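Long-range contacts in porin (PDB 2POR), which forms trimeric outer-membrane channels through which small hydrophilic solutes, up to about 0.6 kDa, diffuse passively: residues 258-263 and 284-289; 92-97 and 280-285; 228-233 and 251-256. All coordinates share one frame; numbering follows the deposited sequence.

Contact 1 (258-263 and 284-289); sequences DDVTYY and NDLPNS. With C8E ((hydroxyethyloxy)tri(ethyloxy)octane), chain E.
Thr261 and Asp285 carry the polar side of this contact, where the early part of strand 258-272 meets the chain as it leaves strand 275-284. Thr261 N donates to Asp285 OD1 at 3.0 Å in an almost straight bond (175°) that arrives from above the carboxylate plane, and Asp285 N returns a bond to Thr261 O at 2.9 Å. The side chain thus stands in for a backbone carbonyl just where regular pairing stops: its CG lies between the backbone N and the carbonyl carbon (chi1 66°), which brings the carboxylate back to the neighbouring strand. A water donates to both Asp285 OD2 and Asp259 OD1 and accepts from Thr261 OG1, probably easing the nearness of two acidic groups.

Where the strand ends, Asn284 OD1 takes two bonds, from Leu286 N at 2.9 Å, closing an Asx turn, and from Ser289 OG.

Carbon-to-carbon packing adds to these bonds. Val260 CG2 rests 3.7 Å from Leu286 CG, and Tyr262 CB lies 3.6 Å from Asn284 CB in a non-hydrogen-bonded antiparallel pair. A detergent molecule runs past, its C17 3.5 Å from Leu286 CD1 and its O9 over one face of the Tyr262 ring.

Beyond the pair, strand 243-254 continues the sheet through backbone bonds between Val260 and Leu252 and between Tyr262 and Gln250, while Phe215 packs on Val260.

Contact 2 (92-97 and 280-285); sequences TDLDDR and GIADND. With CA (calcium ion), chain C; C8E ((hydroxyethyloxy)tri(ethyloxy)octane), chain F.
The long loop that folds into the porin barrel meets the barrel wall here, Leu94 and Arg97 of the loop lying against Gly280, Ala282, Asp283 and Asn284 of strand 275-284. Leu94 is the centre of an inverse gamma turn and aims its side chain at the wall. Its CD1 reaches Gly280 O at 3.6 Å, and its CB lies 4.1 Å from Ala282 CB, so that small wall residues receive the larger loop residue.

One direct hydrogen bond joins the two segments: Asn284 ND2 donates to Arg97 O at 2.9 Å, with the carbonyl oxygen close to the amide plane and the N-H angle at 161°. Because OD1 of the same amide is held by Ser289 OG and Leu286 N, the group is fixed in rotation. Arg97 bends at its second torsion (chi2 -65°) and runs across the strand, crossing the Asn284 side chain at about a right angle, its CB 3.7 Å from Asp283 CA. Its guanidinium has Asp283 OD1 at the edge, but at 4.2 Å from NE this is a nearness of opposite charges and not a salt bridge; NE is bonded instead to Asp290 O.

On the loop's far flank a calcium ion is gripped by both carboxylate oxygens of Asp93 and of Asp95, with Asp93 OD1 2.3 Å from the metal. Two waters, Asn100 and Asp101 complete the site. An inward-folded loop held to the wall, here with a calcium site that probably stiffens it, is the hallmark of the pore-narrowing eyelet of the general porin fold.

Contact 3 (228-233 and 251-256); sequences DHKAYG and VLDIDT
The ring of Tyr232 slants across Val251, meeting its methyls obliquely: Val251 CG2 lies 3.4 Å from Tyr232 CZ, and CG1 comes to 3.5 Å from CE2. With CG held between the backbone N and the carbonyl carbon (chi1 44°), the ring leans over the neighbouring strand, and Tyr201 packs beside it. Val251 is twisted so that CG1 nearly eclipses its backbone N (chi1 -11°), an unfavourable torsion consistent with close packing against the ring. A serine in place of Tyr232 would probably take the ring's cover from both Val251 methyls and open a gap beside Tyr201. The His229 ring lies on the face shared with Ala231, Leu252 and Ile254; its NE2 is bonded to Gln183, and its CB packs on Ile254 CG1 at 4.0 Å.

Between the two faces runs a regular antiparallel ladder. Lys230 pairs with Asp253 and Tyr232 with Val251 through two backbone bonds each, and Asp255 N to Asp228 O (3.0 Å) adds a last rung. Lys230 and Asp253 lie side by side, CG 3.9 Å from CB, their charged ends well apart.

At the strand end, Asp228 OD2 and Asp255 OD2 approach to 4.4 Å; a water bound to Asp228 N donates to Asp255 OD2. The face of Tyr232, Val251, Lys230 and Asp253 thus leads to an acidic end, where solvent probably makes like charges tolerable.

Overall arrangement
All three contacts belong to one 16-stranded antiparallel barrel and draw on four consecutive strands, 226-240, 243-254, 258-272 and 275-284, together with the loop that holds 92-97 and the turn after strand 275-284. Contact 3 falls wholly between the two segments of contact 2, and closes before contact 1 opens; contact 1 ends on the same part of the chain as contact 2. Contacts 1 and 2 have centres about 11 Å apart and share Asn284 and Asp285; contacts 1 and 3 are about 12 Å apart. Contacts 2 and 3 do not touch. The principle is a continuous wall of sequence-adjacent strands, to which one sequence-distant loop is fixed from inside, consistent with a rigid, narrowed channel.

Contact 1 (258-263 and 284-289)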
loop_
_atom_site.group_PDB
_atom_site.type_symbol
_atom_site.label_atom_id
_atom_site.label_comp_id
_atom_site.label_asym_id
_atom_site.label_seq_id
_atom_site.Cartn_x
_atom_site.Cartn_y
_atom_site.Cartn_z
ATOM N N ASP A 258 -1.619 4.781 -40.088
ATOM C CA ASP A 258 -1.466 6.217 -40.017
ATOM C C ASP A 258 -0.023 6.552 -39.550
ATOM O O ASP A 258 0.758 5.637 -39.293
ATOM C CB ASP A 258 -2.503 6.784 -39.031
ATOM C CG ASP A 258 -2.924 8.241 -39.314
ATOM O OD1 ASP A 258 -2.410 8.897 -40.246
ATOM O OD2 ASP A 258 -3.792 8.738 -38.587
ATOM N N ASP A 259 0.303 7.842 -39.489
ATOM C CA ASP A 259 1.560 8.372 -39.005
ATOM C C ASP A 259 1.224 9.502 -38.053
ATOM O O ASP A 259 0.114 10.042 -38.083
ATOM C CB ASP A 259 2.441 8.922 -40.131
ATOM C CG ASP A 259 1.807 9.966 -41.051
ATOM O OD1 ASP A 259 1.643 11.111 -40.655
ATOM O OD2 ASP A 259 1.477 9.624 -42.180
ATOM N N VAL A 260 2.136 9.849 -37.154
ATOM C CA VAL A 260 1.936 10.966 -36.250
ATOM C C VAL A 260 3.351 11.485 -35.943
ATOM O O VAL A 260 4.331 10.726 -35.953
ATOM C CB VAL A 260 1.171 10.449 -34.978
ATOM C CG1 VAL A 260 1.915 9.325 -34.244
ATOM C CG2 VAL A 260 0.916 11.652 -34.092
ATOM N N THR A 261 3.431 12.799 -35.783
ATOM C CA THR A 261 4.613 13.490 -35.313
ATOM C C THR A 261 4.165 14.133 -34.001
ATOM O O THR A 261 3.131 14.816 -33.931
ATOM C CB THR A 261 5.065 14.569 -36.329
ATOM O OG1 THR A 261 5.484 13.846 -37.497
ATOM C CG2 THR A 261 6.166 15.498 -35.768
ATOM N N TYR A 262 4.935 13.903 -32.941
ATOM C CA TYR A 262 4.600 14.392 -31.611
ATOM C C TYR A 262 5.890 14.976 -31.032
ATOM O O TYR A 262 7.007 14.557 -31.375
ATOM C CB TYR A 262 4.042 13.222 -30.765
ATOM C CG TYR A 262 4.723 11.848 -30.772
ATOM C CD1 TYR A 262 4.771 11.005 -31.886
ATOM C CD2 TYR A 262 5.263 11.388 -29.582
ATOM C CE1 TYR A 262 5.337 9.734 -31.801
ATOM C CE2 TYR A 262 5.825 10.111 -29.486
ATOM C CZ TYR A 262 5.858 9.291 -30.591
ATOM O OH TYR A 262 6.383 8.028 -30.454
ATOM N N TYR A 263 5.744 16.006 -30.239
ATOM C CA TYR A 263 6.903 16.740 -29.793
ATOM C C TYR A 263 6.608 17.469 -28.480
ATOM O O TYR A 263 5.457 17.600 -28.053
ATOM C CB TYR A 263 7.305 17.706 -30.935
ATOM C CG TYR A 263 6.249 18.754 -31.169
ATOM C CD1 TYR A 263 6.302 19.883 -30.362
ATOM C CD2 TYR A 263 5.225 18.526 -32.076
ATOM C CE1 TYR A 263 5.315 20.820 -30.406
ATOM C CE2 TYR A 263 4.224 19.467 -32.128
ATOM C CZ TYR A 263 4.282 20.592 -31.285
ATOM O OH TYR A 263 3.242 21.513 -31.250
ATOM N N ASN A 284 0.882 16.864 -30.681
ATOM C CA ASN A 284 1.184 16.056 -31.838
ATOM C C ASN A 284 0.356 16.692 -32.939
ATOM O O ASN A 284 -0.454 17.588 -32.708
ATOM C CB ASN A 284 0.782 14.582 -31.651
ATOM C CG ASN A 284 -0.677 14.358 -31.354
ATOM O OD1 ASN A 284 -1.576 14.924 -31.975
ATOM N ND2 ASN A 284 -0.984 13.549 -30.366
ATOM N N ASP A 285 0.582 16.235 -34.144
ATOM C CA ASP A 285 -0.142 16.752 -35.300
ATOM C C ASP A 285 -1.455 16.037 -35.660
ATOM O O ASP A 285 -1.959 16.167 -36.778
ATOM C CB ASP A 285 0.804 16.721 -36.512
ATOM C CG ASP A 285 1.241 15.352 -37.023
ATOM O OD1 ASP A 285 0.919 14.307 -36.428
ATOM O OD2 ASP A 285 1.934 15.341 -38.042
ATOM N N LEU A 286 -2.033 15.193 -34.822
ATOM C CA LEU A 286 -3.283 14.570 -35.205
ATOM C C LEU A 286 -4.346 15.671 -35.222
ATOM O O LEU A 286 -4.150 16.753 -34.635
ATOM C CB LEU A 286 -3.639 13.489 -34.215
ATOM C CG LEU A 286 -2.726 12.322 -34.357
ATOM C CD1 LEU A 286 -3.118 11.384 -33.274
ATOM C CD2 LEU A 286 -2.796 11.678 -35.732
ATOM N N PRO A 287 -5.461 15.443 -35.964
ATOM C CA PRO A 287 -6.558 16.400 -36.143
ATOM C C PRO A 287 -7.185 17.075 -34.915
ATOM O O PRO A 287 -7.296 18.306 -34.855
ATOM C CB PRO A 287 -7.560 15.595 -36.972
ATOM C CG PRO A 287 -7.194 14.138 -36.750
ATOM C CD PRO A 287 -5.690 14.272 -36.830
ATOM N N ASN A 288 -7.651 16.275 -33.942
ATOM C CA ASN A 288 -8.284 16.812 -32.720
ATOM C C ASN A 288 -7.343 17.587 -31.775
ATOM O O ASN A 288 -7.685 18.698 -31.351
ATOM C CB ASN A 288 -8.985 15.614 -31.949
ATOM C CG ASN A 288 -8.911 15.517 -30.399
ATOM O OD1 ASN A 288 -9.408 16.354 -29.630
ATOM N ND2 ASN A 288 -8.303 14.461 -29.857
ATOM N N SER A 289 -6.179 16.975 -31.490
ATOM C CA SER A 289 -5.197 17.395 -30.514
ATOM C C SER A 289 -4.955 18.865 -30.252
ATOM O O SER A 289 -4.475 19.630 -31.102
ATOM C CB SER A 289 -3.883 16.729 -30.884
ATOM O OG SER A 289 -4.114 15.317 -30.850
HETATM C C1 C8E E . 6.347 -0.320 -31.594
HETATM C C2 C8E E . 5.275 -0.251 -30.534
HETATM C C3 C8E E . 4.894 1.187 -30.446
HETATM C C4 C8E E . 3.895 1.211 -29.325
HETATM C C5 C8E E . 3.894 2.539 -28.579
HETATM C C6 C8E E . 3.653 3.768 -29.450
HETATM C C7 C8E E . 3.297 5.024 -28.633
HETATM C C8 C8E E . 3.115 6.108 -29.662
HETATM O O9 C8E E . 2.468 7.326 -29.357
HETATM C C10 C8E E . 1.446 7.630 -30.300
HETATM C C11 C8E E . 1.010 9.051 -30.181
HETATM O O12 C8E E . -0.319 9.409 -30.523
HETATM C C13 C8E E . -1.205 9.394 -29.397
HETATM C C14 C8E E . -2.451 8.504 -29.499
HETATM O O15 C8E E . -3.334 8.667 -30.630
HETATM C C16 C8E E . -4.704 8.983 -30.295
HETATM C C17 C8E E . -5.232 10.399 -30.640
HETATM O O18 C8E E . -6.627 10.776 -30.807
HETATM C C19 C8E E . -7.138 10.500 -32.144
HETATM C C20 C8E E . -7.664 11.680 -32.993
HETATM O O21 C8E E . -6.966 12.881 -32.637
HETATM O O HOH W 1 3.367 12.969 -39.181
#

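Contact 2 (92-97 and 280-285)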
loop_
_atom_site.group_PDB
_atom_site.type_symbol
_atom_site.label_atom_id
_atom_site.label_comp_id
_atom_site.label_asym_id
_atom_site.label_seq_id
_atom_site.Cartn_x
_atom_site.Cartn_y
_atom_site.Cartn_z
ATOM N N THR A 92 4.806 17.223 -14.744
ATOM C CA THR A 92 3.975 16.016 -14.569
ATOM C C THR A 92 4.400 14.924 -15.555
ATOM O O THR A 92 3.848 13.837 -15.497
ATOM C CB THR A 92 2.442 16.324 -14.793
ATOM O OG1 THR A 92 2.329 16.801 -16.128
ATOM C CG2 THR A 92 1.862 17.395 -13.929
ATOM N N ASP A 93 5.403 15.149 -16.430
ATOM C CA ASP A 93 5.852 14.287 -17.525
ATOM C C ASP A 93 4.697 14.212 -18.516
ATOM O O ASP A 93 3.838 13.312 -18.465
ATOM C CB ASP A 93 6.239 12.866 -17.036
ATOM C CG ASP A 93 6.784 11.936 -18.105
ATOM O OD1 ASP A 93 7.033 12.298 -19.265
ATOM O OD2 ASP A 93 6.992 10.761 -17.820
ATOM N N LEU A 94 4.635 15.222 -19.388
ATOM C CA LEU A 94 3.480 15.409 -20.284
ATOM C C LEU A 94 3.482 14.422 -21.423
ATOM O O LEU A 94 3.844 14.753 -22.545
ATOM C CB LEU A 94 3.463 16.811 -20.879
ATOM C CG LEU A 94 3.156 17.952 -19.977
ATOM C CD1 LEU A 94 3.504 19.270 -20.699
ATOM C CD2 LEU A 94 1.711 17.876 -19.550
ATOM N N ASP A 95 3.068 13.192 -21.167
ATOM C CA ASP A 95 3.039 12.163 -22.185
ATOM C C ASP A 95 1.690 12.034 -22.894
ATOM O O ASP A 95 1.468 11.169 -23.729
ATOM C CB ASP A 95 3.327 10.853 -21.579
ATOM C CG ASP A 95 4.772 10.650 -21.211
ATOM O OD1 ASP A 95 5.667 11.187 -21.839
ATOM O OD2 ASP A 95 5.034 9.920 -20.269
ATOM N N ASP A 96 0.782 12.914 -22.552
ATOM C CA ASP A 96 -0.599 12.894 -23.003
ATOM C C ASP A 96 -0.752 12.905 -24.527
ATOM O O ASP A 96 -1.726 12.343 -25.023
ATOM C CB ASP A 96 -1.307 14.107 -22.386
ATOM C CG ASP A 96 -1.185 14.223 -20.874
ATOM O OD1 ASP A 96 -0.162 14.691 -20.339
ATOM O OD2 ASP A 96 -2.150 13.811 -20.244
ATOM N N ARG A 97 0.148 13.511 -25.316
ATOM C CA ARG A 97 0.045 13.574 -26.770
ATOM C C ARG A 97 1.036 12.677 -27.463
ATOM O O ARG A 97 1.252 12.777 -28.681
ATOM C CB ARG A 97 0.230 15.036 -27.211
ATOM C CG ARG A 97 -0.854 16.011 -26.774
ATOM C CD ARG A 97 -2.201 15.666 -27.435
ATOM N NE ARG A 97 -3.212 16.582 -26.945
ATOM C CZ ARG A 97 -4.080 16.289 -25.953
ATOM N NH1 ARG A 97 -4.086 15.093 -25.374
ATOM N NH2 ARG A 97 -4.889 17.229 -25.427
ATOM N N GLY A 280 6.353 22.970 -19.288
ATOM C CA GLY A 280 6.578 22.468 -20.633
ATOM C C GLY A 280 5.286 22.492 -21.435
ATOM O O GLY A 280 4.217 22.799 -20.907
ATOM N N ILE A 281 5.441 22.164 -22.689
ATOM C CA ILE A 281 4.381 22.216 -23.664
ATOM C C ILE A 281 4.547 20.930 -24.459
ATOM O O ILE A 281 5.680 20.483 -24.684
ATOM C CB ILE A 281 4.647 23.580 -24.410
ATOM C CG1 ILE A 281 3.362 24.268 -24.307
ATOM C CG2 ILE A 281 5.111 23.550 -25.856
ATOM C CD1 ILE A 281 3.327 25.090 -23.027
ATOM N N ALA A 282 3.470 20.244 -24.872
ATOM C CA ALA A 282 3.612 19.052 -25.698
ATOM C C ALA A 282 2.383 18.934 -26.619
ATOM O O ALA A 282 1.268 19.387 -26.295
ATOM C CB ALA A 282 3.683 17.776 -24.861
ATOM N N ASP A 283 2.586 18.329 -27.785
ATOM C CA ASP A 283 1.519 18.138 -28.754
ATOM C C ASP A 283 1.846 17.115 -29.810
ATOM O O ASP A 283 2.922 16.497 -29.824
ATOM C CB ASP A 283 1.234 19.459 -29.421
ATOM C CG ASP A 283 -0.188 19.607 -29.937
ATOM O OD1 ASP A 283 -1.047 18.708 -29.825
ATOM O OD2 ASP A 283 -0.405 20.695 -30.447
ATOM N N ASN A 284 0.882 16.864 -30.681
ATOM C CA ASN A 284 1.184 16.056 -31.838
ATOM C C ASN A 284 0.356 16.692 -32.939
ATOM O O ASN A 284 -0.454 17.588 -32.708
ATOM C CB ASN A 284 0.782 14.582 -31.651
ATOM C CG ASN A 284 -0.677 14.358 -31.354
ATOM O OD1 ASN A 284 -1.576 14.924 -31.975
ATOM N ND2 ASN A 284 -0.984 13.549 -30.366
ATOM N N ASP A 285 0.582 16.235 -34.144
ATOM C CA ASP A 285 -0.142 16.752 -35.300
ATOM C C ASP A 285 -1.455 16.037 -35.660
ATOM O O ASP A 285 -1.959 16.167 -36.778
ATOM C CB ASP A 285 0.804 16.721 -36.512
ATOM C CG ASP A 285 1.241 15.352 -37.023
ATOM O OD1 ASP A 285 0.919 14.307 -36.428
ATOM O OD2 ASP A 285 1.934 15.341 -38.042
HETATM CA CA CA C . 7.413 10.176 -20.157
HETATM C C1 C8E F . 8.153 26.400 -22.229
HETATM C C2 C8E F . 7.994 26.146 -20.716
HETATM C C3 C8E F . 6.833 26.866 -20.012
HETATM C C4 C8E F . 5.420 26.307 -20.226
HETATM C C5 C8E F . 4.495 27.118 -19.327
HETATM C C6 C8E F . 3.021 26.863 -19.571
HETATM C C7 C8E F . 2.168 28.051 -19.089
HETATM C C8 C8E F . 1.752 28.019 -17.610
HETATM O O9 C8E F . 1.382 29.247 -16.932
HETATM C C10 C8E F . -0.025 29.559 -16.776
HETATM C C11 C8E F . -0.805 29.374 -15.460
HETATM O O12 C8E F . -2.065 30.067 -15.375
HETATM C C13 C8E F . -3.250 29.257 -15.512
HETATM C C14 C8E F . -4.442 29.336 -14.526
HETATM O O15 C8E F . -4.439 28.734 -13.212
HETATM C C16 C8E F . -5.528 27.814 -13.026
HETATM C C17 C8E F . -5.907 27.362 -11.625
HETATM O O18 C8E F . -6.993 26.456 -11.451
HETATM C C19 C8E F . -7.950 27.019 -10.552
HETATM C C20 C8E F . -9.252 27.569 -11.125
HETATM O O21 C8E F . -10.073 28.242 -10.171
HETATM O O HOH W 2 9.639 10.048 -19.293
HETATM O O HOH W 3 7.288 8.184 -19.131
#

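Contact 3 (228-233 and 251-256)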
loop_
_atom_site.group_PDB
_atom_site.type_symbol
_atom_site.label_atom_id
_atom_site.label_comp_id
_atom_site.label_asym_id
_atom_site.label_seq_id
_atom_site.Cartn_x
_atom_site.Cartn_y
_atom_site.Cartn_z
ATOM N N ASP A 228 3.912 -3.031 -41.489
ATOM C CA ASP A 228 5.286 -2.567 -41.290
ATOM C C ASP A 228 5.260 -1.240 -40.630
ATOM O O ASP A 228 4.324 -0.472 -40.859
ATOM C CB ASP A 228 6.041 -2.403 -42.613
ATOM C CG ASP A 228 6.189 -3.747 -43.335
ATOM O OD1 ASP A 228 6.635 -4.726 -42.723
ATOM O OD2 ASP A 228 5.821 -3.826 -44.507
ATOM N N HIS A 229 6.259 -0.899 -39.827
ATOM C CA HIS A 229 6.258 0.410 -39.180
ATOM C C HIS A 229 7.683 0.928 -39.086
ATOM O O HIS A 229 8.658 0.164 -39.193
ATOM C CB HIS A 229 5.677 0.363 -37.732
ATOM C CG HIS A 229 6.511 -0.482 -36.732
ATOM N ND1 HIS A 229 6.820 -1.783 -36.759
ATOM C CD2 HIS A 229 7.084 0.026 -35.569
ATOM C CE1 HIS A 229 7.531 -2.081 -35.691
ATOM N NE2 HIS A 229 7.676 -0.984 -34.993
ATOM N N LYS A 230 7.746 2.233 -38.907
ATOM C CA LYS A 230 8.997 2.831 -38.588
ATOM C C LYS A 230 8.753 3.929 -37.593
ATOM O O LYS A 230 7.646 4.443 -37.490
ATOM C CB LYS A 230 9.634 3.350 -39.837
ATOM C CG LYS A 230 9.138 4.590 -40.508
ATOM C CD LYS A 230 9.852 4.559 -41.882
ATOM C CE LYS A 230 9.470 3.292 -42.700
ATOM N NZ LYS A 230 10.364 2.971 -43.804
ATOM N N ALA A 231 9.765 4.238 -36.795
ATOM C CA ALA A 231 9.687 5.278 -35.784
ATOM C C ALA A 231 11.089 5.891 -35.711
ATOM O O ALA A 231 12.104 5.199 -35.911
ATOM C CB ALA A 231 9.329 4.645 -34.449
ATOM N N TYR A 232 11.204 7.186 -35.517
ATOM C CA TYR A 232 12.508 7.817 -35.334
ATOM C C TYR A 232 12.322 9.124 -34.575
ATOM O O TYR A 232 11.211 9.679 -34.549
ATOM C CB TYR A 232 13.218 8.063 -36.698
ATOM C CG TYR A 232 12.330 8.630 -37.790
ATOM C CD1 TYR A 232 11.627 7.738 -38.583
ATOM C CD2 TYR A 232 12.203 9.998 -37.964
ATOM C CE1 TYR A 232 10.778 8.218 -39.552
ATOM C CE2 TYR A 232 11.359 10.490 -38.948
ATOM C CZ TYR A 232 10.650 9.588 -39.732
ATOM O OH TYR A 232 9.768 10.054 -40.705
ATOM N N GLY A 233 13.341 9.651 -33.888
ATOM C CA GLY A 233 13.191 10.877 -33.128
ATOM C C GLY A 233 14.541 11.402 -32.654
ATOM O O GLY A 233 15.601 10.789 -32.803
ATOM N N VAL A 251 8.482 10.645 -34.685
ATOM C CA VAL A 251 7.401 10.297 -35.575
ATOM C C VAL A 251 7.306 8.797 -35.574
ATOM O O VAL A 251 8.267 8.019 -35.439
ATOM C CB VAL A 251 7.543 10.867 -37.067
ATOM C CG1 VAL A 251 8.655 11.862 -37.140
ATOM C CG2 VAL A 251 7.649 9.766 -38.070
ATOM N N LEU A 252 6.025 8.420 -35.646
ATOM C CA LEU A 252 5.678 7.017 -35.724
ATOM C C LEU A 252 4.875 6.909 -37.012
ATOM O O LEU A 252 3.955 7.705 -37.206
ATOM C CB LEU A 252 4.835 6.650 -34.544
ATOM C CG LEU A 252 4.221 5.269 -34.529
ATOM C CD1 LEU A 252 5.266 4.169 -34.614
ATOM C CD2 LEU A 252 3.364 5.219 -33.278
ATOM N N ASP A 253 5.239 5.977 -37.873
ATOM C CA ASP A 253 4.628 5.817 -39.176
ATOM C C ASP A 253 4.223 4.356 -39.378
ATOM O O ASP A 253 5.100 3.508 -39.622
ATOM C CB ASP A 253 5.680 6.289 -40.176
ATOM C CG ASP A 253 5.288 6.422 -41.646
ATOM O OD1 ASP A 253 4.256 5.877 -42.036
ATOM O OD2 ASP A 253 6.026 7.078 -42.396
ATOM N N ILE A 254 2.938 3.986 -39.300
ATOM C CA ILE A 254 2.563 2.600 -39.470
ATOM C C ILE A 254 1.802 2.507 -40.778
ATOM O O ILE A 254 0.755 3.141 -40.990
ATOM C CB ILE A 254 1.658 2.100 -38.363
ATOM C CG1 ILE A 254 2.311 2.401 -36.985
ATOM C CG2 ILE A 254 1.447 0.595 -38.576
ATOM C CD1 ILE A 254 1.492 2.017 -35.744
ATOM N N ASP A 255 2.406 1.683 -41.606
ATOM C CA ASP A 255 1.935 1.411 -42.943
ATOM C C ASP A 255 0.511 0.855 -42.890
ATOM O O ASP A 255 0.178 -0.027 -42.092
ATOM C CB ASP A 255 2.870 0.401 -43.589
ATOM C CG ASP A 255 2.604 0.129 -45.071
ATOM O OD1 ASP A 255 2.391 1.078 -45.831
ATOM O OD2 ASP A 255 2.615 -1.036 -45.467
ATOM N N THR A 256 -0.285 1.470 -43.768
ATOM C CA THR A 256 -1.697 1.210 -43.993
ATOM C C THR A 256 -2.523 1.752 -42.836
ATOM O O THR A 256 -3.743 1.746 -42.981
ATOM C CB THR A 256 -2.096 -0.326 -44.180
ATOM O OG1 THR A 256 -2.085 -0.960 -42.927
ATOM C CG2 THR A 256 -1.161 -1.078 -45.101
HETATM O O HOH W 4 2.404 -3.270 -43.989
#